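Local coordinates for protein cellulase CEL9M (Clostridium cellulolyticum, PDB 1IA6) that probably cleaves internal beta-1,4-glucosidic linkages in cellulose, using an all-helical barrel as its catalytic module, at residues T102-L106 with Y176-C180; H109-F115 with E186-M190; L318-K322 with G425-F430. All blocks are in the same frame, centred on the assembly; numbering follows the deposited sequence.

Overall arrangement
All three contacts lie toward the periphery of the helical barrel, and none includes the predicted catalytic residues Asp-401 and Glu-410. Interactions 1 and 2 are neighbours, with centres about 12 Å apart, and both draw on helix 174-193, interaction 1 near its start and interaction 2 further along; Phe-105 O lies 3.5 Å from Phe-115 CE1 where they meet. Interaction 3 is remote, its centre about 29 Å from that of interaction 1 and about 35 Å from that of interaction 2. The side chain of Asp-103 is about 11 Å from that of zinc ligand Cys-22, that of Leu-187 about 11 Å from that of calcium ligand Asp-212, and that of Phe-430 about 10 Å from nickel.

Interaction 1 of 3, residues T102-L106 with Y176-C180; sequences TDYFL and YATKC
Thr-102 and Asp-103 receive the phenol of Tyr-176, which supplies the polar part of this helix-helix contact. Thr-102 OG1 is hydrogen-bonded to Tyr-176 OH at 2.7 Å, lying at the edge of the ring and in its plane. Asp-103 OD1 stands 2.6 Å from Tyr-176 OH, a weak hydrogen bond whose proton could also serve another acceptor; the carboxylate plane is turned 85° from that of the ring. Lys-99, one turn earlier on the same helix as Asp-103, forms a salt bridge with Asp-103 OD1 and a cation-pi contact with the Tyr-176 ring, and so probably links the two. The phenol reaches across because its CG is anti to the backbone N (chi1 -177°).

The apolar part is built round Leu-106, whose CD1 branch meets three side chains. Leu-106 CD1 lies 3.8 Å from Tyr-176 CE1, approaching the ring obliquely, and 3.8 Å from Lys-179 CD, part of the aliphatic stem of a bent lysine. Cys-180 SG is further off, 4.4 Å from Leu-106 CD1, and also borders Thr-102 CB.

Helix 152-169 packs against both sides, on Thr-102 through Leu-162 and on Ala-177 through Tyr-166. The axes of segments 102-106 and 176-180 approach to 11.3 Å at 54°, so long side chains bridge the gap, as part of the helical packing that builds the (alpha/alpha)6 barrel of family 9 glycoside hydrolases.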
loop_
_atom_site.group_PDB
_atom_site.type_symbol
_atom_site.label_atom_id
_atom_site.label_comp_id
_atom_site.label_asym_id
_atom_site.label_seq_id
_atom_site.Cartn_x
_atom_site.Cartn_y
_atom_site.Cartn_z
ATOM N N THR A 102 5.666 9.801 5.656
ATOM C CA THR A 102 6.133 11.072 5.119
ATOM C C THR A 102 7.392 11.632 5.767
ATOM O O THR A 102 8.206 12.246 5.080
ATOM C CB THR A 102 4.999 12.132 5.113
ATOM O OG1 THR A 102 4.532 12.365 6.443
ATOM C CG2 THR A 102 3.839 11.642 4.257
ATOM N N ASP A 103 7.576 11.416 7.067
ATOM C CA ASP A 103 8.789 11.904 7.728
ATOM C C ASP A 103 9.997 11.258 7.054
ATOM O O ASP A 103 11.042 11.889 6.869
ATOM C CB ASP A 103 8.803 11.529 9.213
ATOM C CG ASP A 103 7.962 12.459 10.067
ATOM O OD1 ASP A 103 7.534 13.519 9.566
ATOM O OD2 ASP A 103 7.745 12.129 11.251
ATOM N N TYR A 104 9.843 9.986 6.701
ATOM C CA TYR A 104 10.900 9.225 6.047
ATOM C C TYR A 104 11.155 9.746 4.632
ATOM O O TYR A 104 12.304 9.912 4.225
ATOM C CB TYR A 104 10.511 7.739 6.037
ATOM C CG TYR A 104 11.396 6.826 5.216
ATOM C CD1 TYR A 104 12.759 6.693 5.492
ATOM C CD2 TYR A 104 10.857 6.064 4.178
ATOM C CE1 TYR A 104 13.561 5.820 4.753
ATOM C CE2 TYR A 104 11.649 5.190 3.435
ATOM C CZ TYR A 104 12.999 5.074 3.728
ATOM O OH TYR A 104 13.780 4.208 2.991
ATOM N N PHE A 105 10.092 10.017 3.882
ATOM C CA PHE A 105 10.259 10.528 2.526
ATOM C C PHE A 105 10.990 11.871 2.521
ATOM O O PHE A 105 11.846 12.118 1.668
ATOM C CB PHE A 105 8.903 10.694 1.831
ATOM C CG PHE A 105 8.125 9.417 1.696
ATOM C CD1 PHE A 105 8.778 8.195 1.526
ATOM C CD2 PHE A 105 6.739 9.433 1.727
ATOM C CE1 PHE A 105 8.053 7.008 1.391
ATOM C CE2 PHE A 105 6.005 8.254 1.594
ATOM C CZ PHE A 105 6.663 7.041 1.426
ATOM N N LEU A 106 10.648 12.737 3.471
ATOM C CA LEU A 106 11.280 14.049 3.556
ATOM C C LEU A 106 12.768 13.935 3.882
ATOM O O LEU A 106 13.587 14.639 3.295
ATOM C CB LEU A 106 10.570 14.918 4.600
ATOM C CG LEU A 106 9.157 15.387 4.228
ATOM C CD1 LEU A 106 8.537 16.151 5.393
ATOM C CD2 LEU A 106 9.221 16.263 2.986
ATOM N N TYR A 176 3.846 21.847 8.255
ATOM C CA TYR A 176 4.321 20.523 7.872
ATOM C C TYR A 176 3.668 20.114 6.558
ATOM O O TYR A 176 4.321 19.554 5.676
ATOM C CB TYR A 176 3.980 19.484 8.945
ATOM C CG TYR A 176 4.519 18.101 8.625
ATOM C CD1 TYR A 176 5.858 17.778 8.854
ATOM C CD2 TYR A 176 3.696 17.128 8.058
ATOM C CE1 TYR A 176 6.365 16.514 8.523
ATOM C CE2 TYR A 176 4.192 15.866 7.724
ATOM C CZ TYR A 176 5.522 15.566 7.958
ATOM O OH TYR A 176 6.007 14.315 7.638
ATOM N N ALA A 177 2.376 20.396 6.429
ATOM C CA ALA A 177 1.643 20.050 5.218
ATOM C C ALA A 177 2.268 20.704 3.990
ATOM O O ALA A 177 2.438 20.064 2.956
ATOM C CB ALA A 177 0.182 20.466 5.353
ATOM N N THR A 178 2.625 21.979 4.110
ATOM C CA THR A 178 3.229 22.697 2.998
ATOM C C THR A 178 4.610 22.139 2.679
ATOM O O THR A 178 5.020 22.116 1.523
ATOM C CB THR A 178 3.311 24.205 3.302
ATOM O OG1 THR A 178 1.980 24.731 3.398
ATOM C CG2 THR A 178 4.067 24.940 2.201
ATOM N N LYS A 179 5.324 21.688 3.705
ATOM C CA LYS A 179 6.638 21.095 3.497
ATOM C C LYS A 179 6.447 19.851 2.629
ATOM O O LYS A 179 7.247 19.568 1.739
ATOM C CB LYS A 179 7.270 20.715 4.839
ATOM C CG LYS A 179 8.637 20.073 4.711
ATOM C CD LYS A 179 9.290 19.843 6.072
ATOM C CE LYS A 179 9.847 21.130 6.665
ATOM N NZ LYS A 179 8.796 22.137 6.952
ATOM N N CYS A 180 5.371 19.114 2.887
ATOM C CA CYS A 180 5.071 17.916 2.107
ATOM C C CYS A 180 4.749 18.263 0.658
ATOM O O CYS A 180 5.231 17.603 -0.259
ATOM C CB CYS A 180 3.896 17.155 2.721
ATOM S SG CYS A 180 4.325 16.266 4.234
#

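Interaction 2 of 3, residues H109-F115 with E186-M190; sequences HPNSTTF and ELYAM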
loop_
_atom_site.group_PDB
_atom_site.type_symbol
_atom_site.label_atom_id
_atom_site.label_comp_id
_atom_site.label_asym_id
_atom_site.label_seq_id
_atom_site.Cartn_x
_atom_site.Cartn_y
_atom_site.Cartn_z
ATOM N N HIS A 109 15.022 13.042 0.991
ATOM C CA HIS A 109 15.126 14.058 -0.062
ATOM C C HIS A 109 15.977 15.210 0.491
ATOM O O HIS A 109 15.456 16.281 0.812
ATOM C CB HIS A 109 13.714 14.547 -0.421
ATOM C CG HIS A 109 13.657 15.484 -1.591
ATOM N ND1 HIS A 109 14.248 15.202 -2.803
ATOM C CD2 HIS A 109 13.031 16.676 -1.747
ATOM C CE1 HIS A 109 13.989 16.178 -3.658
ATOM N NE2 HIS A 109 13.252 17.084 -3.040
ATOM N N PRO A 110 17.300 14.993 0.616
ATOM C CA PRO A 110 18.262 15.976 1.137
ATOM C C PRO A 110 18.357 17.299 0.376
ATOM O O PRO A 110 18.605 18.345 0.977
ATOM C CB PRO A 110 19.579 15.200 1.137
ATOM C CG PRO A 110 19.413 14.266 -0.010
ATOM C CD PRO A 110 18.001 13.769 0.185
ATOM N N ASN A 111 18.183 17.246 -0.939
ATOM C CA ASN A 111 18.212 18.448 -1.767
ATOM C C ASN A 111 17.136 18.308 -2.839
ATOM O O ASN A 111 16.509 17.256 -2.952
ATOM C CB ASN A 111 19.598 18.663 -2.392
ATOM C CG ASN A 111 20.069 17.482 -3.207
ATOM O OD1 ASN A 111 19.449 17.107 -4.201
ATOM N ND2 ASN A 111 21.182 16.887 -2.793
ATOM N N SER A 112 16.921 19.359 -3.623
ATOM C CA SER A 112 15.870 19.346 -4.638
ATOM C C SER A 112 15.967 18.306 -5.753
ATOM O O SER A 112 14.956 17.983 -6.371
ATOM C CB SER A 112 15.739 20.735 -5.270
ATOM O OG SER A 112 16.881 21.049 -6.047
ATOM N N THR A 113 17.157 17.777 -6.017
ATOM C CA THR A 113 17.296 16.801 -7.094
ATOM C C THR A 113 17.773 15.409 -6.681
ATOM O O THR A 113 18.249 14.643 -7.521
ATOM C CB THR A 113 18.242 17.328 -8.195
ATOM O OG1 THR A 113 19.525 17.610 -7.627
ATOM C CG2 THR A 113 17.675 18.595 -8.825
ATOM N N THR A 114 17.636 15.069 -5.405
ATOM C CA THR A 114 18.076 13.755 -4.945
ATOM C C THR A 114 17.029 13.069 -4.084
ATOM O O THR A 114 16.371 13.709 -3.265
ATOM C CB THR A 114 19.367 13.862 -4.118
ATOM O OG1 THR A 114 20.351 14.591 -4.861
ATOM C CG2 THR A 114 19.905 12.470 -3.792
ATOM N N PHE A 115 16.868 11.764 -4.282
ATOM C CA PHE A 115 15.916 10.997 -3.492
ATOM C C PHE A 115 16.390 9.564 -3.324
ATOM O O PHE A 115 16.469 8.814 -4.300
ATOM C CB PHE A 115 14.535 10.977 -4.148
ATOM C CG PHE A 115 13.489 10.300 -3.310
ATOM C CD1 PHE A 115 13.065 10.871 -2.114
ATOM C CD2 PHE A 115 12.948 9.078 -3.698
ATOM C CE1 PHE A 115 12.119 10.232 -1.311
ATOM C CE2 PHE A 115 11.999 8.431 -2.902
ATOM C CZ PHE A 115 11.585 9.008 -1.707
ATOM N N GLU A 186 8.707 18.843 -6.123
ATOM C CA GLU A 186 10.073 18.576 -6.563
ATOM C C GLU A 186 10.281 17.142 -7.036
ATOM O O GLU A 186 10.970 16.909 -8.027
ATOM C CB GLU A 186 11.060 18.895 -5.441
ATOM C CG GLU A 186 10.953 20.320 -4.923
ATOM C CD GLU A 186 12.011 20.641 -3.887
ATOM O OE1 GLU A 186 12.355 19.744 -3.087
ATOM O OE2 GLU A 186 12.490 21.794 -3.864
ATOM N N LEU A 187 9.692 16.181 -6.333
ATOM C CA LEU A 187 9.842 14.781 -6.717
ATOM C C LEU A 187 9.152 14.526 -8.056
ATOM O O LEU A 187 9.642 13.758 -8.885
ATOM C CB LEU A 187 9.259 13.865 -5.635
ATOM C CG LEU A 187 9.952 13.902 -4.269
ATOM C CD1 LEU A 187 9.249 12.939 -3.322
ATOM C CD2 LEU A 187 11.419 13.523 -4.406
ATOM N N TYR A 188 8.015 15.182 -8.263
ATOM C CA TYR A 188 7.276 15.044 -9.514
ATOM C C TYR A 188 8.133 15.614 -10.641
ATOM O O TYR A 188 8.253 15.014 -11.707
ATOM C CB TYR A 188 5.952 15.807 -9.436
ATOM C CG TYR A 188 5.206 15.873 -10.751
ATOM C CD1 TYR A 188 4.498 14.772 -11.234
ATOM C CD2 TYR A 188 5.211 17.040 -11.510
ATOM C CE1 TYR A 188 3.806 14.836 -12.445
ATOM C CE2 TYR A 188 4.527 17.117 -12.720
ATOM C CZ TYR A 188 3.827 16.014 -13.181
ATOM O OH TYR A 188 3.151 16.092 -14.373
ATOM N N ALA A 189 8.734 16.776 -10.387
ATOM C CA ALA A 189 9.590 17.432 -11.370
ATOM C C ALA A 189 10.730 16.503 -11.776
ATOM O O ALA A 189 11.043 16.371 -12.961
ATOM C CB ALA A 189 10.145 18.732 -10.795
ATOM N N MET A 190 11.356 15.870 -10.788
ATOM C CA MET A 190 12.449 14.935 -11.051
ATOM C C MET A 190 11.951 13.785 -11.918
ATOM O O MET A 190 12.620 13.365 -12.864
ATOM C CB MET A 190 12.988 14.350 -9.743
ATOM C CG MET A 190 13.767 15.314 -8.868
ATOM S SD MET A 190 14.192 14.535 -7.284
ATOM C CE MET A 190 15.232 13.191 -7.832
HETATM O O HOH W 1 13.155 18.910 -8.602
#
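His-109 swings its imidazole toward helix 174-193 with CG anti to the backbone N (chi1 -174°), while Glu-186 leans back beside its own N (chi1 -56°) and extends its chain to meet the ring. The result is a His-carboxylate hydrogen bond from His-109 NE2 to Glu-186 OE1, 2.8 Å long with an N-H...O angle of 145°. The acceptor lies in the ring plane, but the donor reaches the anti side of the carboxylate from somewhat outside its plane. On the other ring nitrogen, His-109 ND1 donates to Thr-114 O at 2.6 Å, so the imidazole is held at two points; two such acceptors, one of them a carboxylate, would probably favour a protonated imidazole. Leu-187 CD2 sits over one face in a CH-pi contact, 3.9 Å from the His-109 ring centroid.

Beyond the histidine, Met-190 lies along the backbone of the 111-114 turn: Met-190 SD is 3.6 Å from Ser-112 O and Met-190 CE 3.4 Å from Thr-113 O. A water bridges the helix and the turn by donating to both Ser-112 O and Glu-186 O. Asn-111 OD1 braces the turn from within, accepting from Thr-113 N in an Asx turn and from Thr-114 OG1.

Phe-115, whose CD1 is 3.9 Å from Leu-187 CD2, opens strand 115-119, pairs with Ala-145 of strand 143-145, and shares with Leu-187 the support of helix 152-169 through Thr-158.

Interaction 3 of 3, residues L318-K322 with G425-F430; sequences LVYCK and GAIKFF
Gly-425, over whose backbone Leu-318 packs, presents a carbonyl O gripped by two amides of its own helix: Phe-429 N, 3.1 Å from Gly-425 O, and, more weakly, Lys-428 N. Across the contact no hydrogen bond forms. Leu-318 carries most of one side with its two methyls. Leu-318 CD1 rests directly on the peptide link after the glycine, which has no side chain, 3.7 Å from Gly-425 C and equally close to Ala-426 N. Leu-318 CD2 lies 4.0 Å from Phe-429 CD2 and, more loosely, near the Phe-430 ring.

Phe-429 is the main group on the other side. With CG anti to the carbonyl carbon (chi1 -69°), the Phe-429 ring is directed at residues 318-322. There Phe-429 CZ lies 3.8 Å from Cys-321 CB, Lys-322 N comes to the ring edge, and Phe-429 CE2 approaches Leu-318 O to 3.3 Å. Helix 327-341 closes on Leu-318 and Phe-429 together through Leu-330. At the more exposed side, Lys-322 CG and Lys-428 CE are 4.2 Å apart and the chains cross at about a right angle.

The ammonium groups keep apart, Lys-322 NZ being 6.4 Å from Lys-428 NZ, and Lys-322 is paired with Glu-80, which probably offsets the like charges. Segments 318-322 and 425-429, their axes inclined at 39°, are thus held by apolar packing, with the lysines contributing aliphatic carbons rather than charge.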
loop_
_atom_site.group_PDB
_atom_site.type_symbol
_atom_site.label_atom_id
_atom_site.label_comp_id
_atom_site.label_asym_id
_atom_site.label_seq_id
_atom_site.Cartn_x
_atom_site.Cartn_y
_atom_site.Cartn_z
ATOM N N LEU A 318 -15.427 1.093 -4.890
ATOM C CA LEU A 318 -16.156 1.850 -3.871
ATOM C C LEU A 318 -15.904 3.352 -3.964
ATOM O O LEU A 318 -16.784 4.155 -3.646
ATOM C CB LEU A 318 -15.811 1.343 -2.466
ATOM C CG LEU A 318 -16.309 -0.071 -2.148
ATOM C CD1 LEU A 318 -16.078 -0.368 -0.678
ATOM C CD2 LEU A 318 -17.791 -0.191 -2.484
ATOM N N VAL A 319 -14.707 3.743 -4.391
ATOM C CA VAL A 319 -14.410 5.165 -4.539
ATOM C C VAL A 319 -15.268 5.670 -5.696
ATOM O O VAL A 319 -15.861 6.747 -5.628
ATOM C CB VAL A 319 -12.918 5.402 -4.856
ATOM C CG1 VAL A 319 -12.668 6.878 -5.136
ATOM C CG2 VAL A 319 -12.068 4.943 -3.684
ATOM N N TYR A 320 -15.341 4.869 -6.756
ATOM C CA TYR A 320 -16.137 5.204 -7.928
ATOM C C TYR A 320 -17.611 5.354 -7.544
ATOM O O TYR A 320 -18.300 6.250 -8.035
ATOM C CB TYR A 320 -15.997 4.102 -8.982
ATOM C CG TYR A 320 -16.849 4.299 -10.211
ATOM C CD1 TYR A 320 -16.490 5.220 -11.192
ATOM C CD2 TYR A 320 -18.019 3.562 -10.394
ATOM C CE1 TYR A 320 -17.274 5.401 -12.333
ATOM C CE2 TYR A 320 -18.810 3.737 -11.528
ATOM C CZ TYR A 320 -18.430 4.655 -12.493
ATOM O OH TYR A 320 -19.202 4.820 -13.623
ATOM N N CYS A 321 -18.087 4.480 -6.661
ATOM C CA CYS A 321 -19.487 4.511 -6.235
ATOM C C CYS A 321 -19.919 5.756 -5.464
ATOM O O CYS A 321 -21.114 5.993 -5.289
ATOM C CB CYS A 321 -19.818 3.261 -5.415
ATOM S SG CYS A 321 -20.000 1.777 -6.428
ATOM N N LYS A 322 -18.959 6.548 -4.998
ATOM C CA LYS A 322 -19.297 7.768 -4.273
ATOM C C LYS A 322 -20.103 8.694 -5.178
ATOM O O LYS A 322 -21.109 9.267 -4.758
ATOM C CB LYS A 322 -18.031 8.493 -3.811
ATOM C CG LYS A 322 -17.288 7.797 -2.682
ATOM C CD LYS A 322 -16.022 8.555 -2.301
ATOM C CE LYS A 322 -16.333 9.968 -1.820
ATOM N NZ LYS A 322 -15.092 10.717 -1.473
ATOM N N GLY A 425 -14.327 2.113 2.984
ATOM C CA GLY A 425 -15.441 2.271 2.065
ATOM C C GLY A 425 -16.631 1.418 2.472
ATOM O O GLY A 425 -17.780 1.828 2.312
ATOM N N ALA A 426 -16.363 0.227 2.999
ATOM C CA ALA A 426 -17.432 -0.672 3.425
ATOM C C ALA A 426 -18.251 -0.027 4.535
ATOM O O ALA A 426 -19.478 -0.126 4.558
ATOM C CB ALA A 426 -16.845 -1.993 3.913
ATOM N N ILE A 427 -17.565 0.633 5.460
ATOM C CA ILE A 427 -18.235 1.295 6.568
ATOM C C ILE A 427 -19.195 2.365 6.062
ATOM O O ILE A 427 -20.279 2.548 6.614
ATOM C CB ILE A 427 -17.199 1.916 7.533
ATOM C CG1 ILE A 427 -16.463 0.792 8.269
ATOM C CG2 ILE A 427 -17.883 2.848 8.526
ATOM C CD1 ILE A 427 -15.312 1.255 9.130
ATOM N N LYS A 428 -18.801 3.057 4.999
ATOM C CA LYS A 428 -19.627 4.112 4.423
ATOM C C LYS A 428 -20.878 3.593 3.720
ATOM O O LYS A 428 -21.972 4.115 3.920
ATOM C CB LYS A 428 -18.803 4.939 3.431
ATOM C CG LYS A 428 -19.611 5.981 2.667
ATOM C CD LYS A 428 -18.750 6.719 1.657
ATOM C CE LYS A 428 -19.582 7.675 0.812
ATOM N NZ LYS A 428 -20.308 8.677 1.645
ATOM N N PHE A 429 -20.717 2.555 2.910
ATOM C CA PHE A 429 -21.827 2.003 2.144
ATOM C C PHE A 429 -22.664 0.917 2.806
ATOM O O PHE A 429 -23.868 0.829 2.563
ATOM C CB PHE A 429 -21.306 1.477 0.809
ATOM C CG PHE A 429 -20.840 2.553 -0.122
ATOM C CD1 PHE A 429 -21.758 3.376 -0.766
ATOM C CD2 PHE A 429 -19.488 2.741 -0.364
ATOM C CE1 PHE A 429 -21.331 4.371 -1.638
ATOM C CE2 PHE A 429 -19.049 3.733 -1.233
ATOM C CZ PHE A 429 -19.972 4.549 -1.873
ATOM N N PHE A 430 -22.040 0.092 3.638
ATOM C CA PHE A 430 -22.759 -1.001 4.283
ATOM C C PHE A 430 -22.818 -0.879 5.798
ATOM O O PHE A 430 -23.671 -1.489 6.440
ATOM C CB PHE A 430 -22.105 -2.332 3.907
ATOM C CG PHE A 430 -21.660 -2.402 2.473
ATOM C CD1 PHE A 430 -22.576 -2.265 1.436
ATOM C CD2 PHE A 430 -20.318 -2.585 2.162
ATOM C CE1 PHE A 430 -22.159 -2.308 0.107
ATOM C CE2 PHE A 430 -19.889 -2.629 0.837
ATOM C CZ PHE A 430 -20.811 -2.490 -0.192
#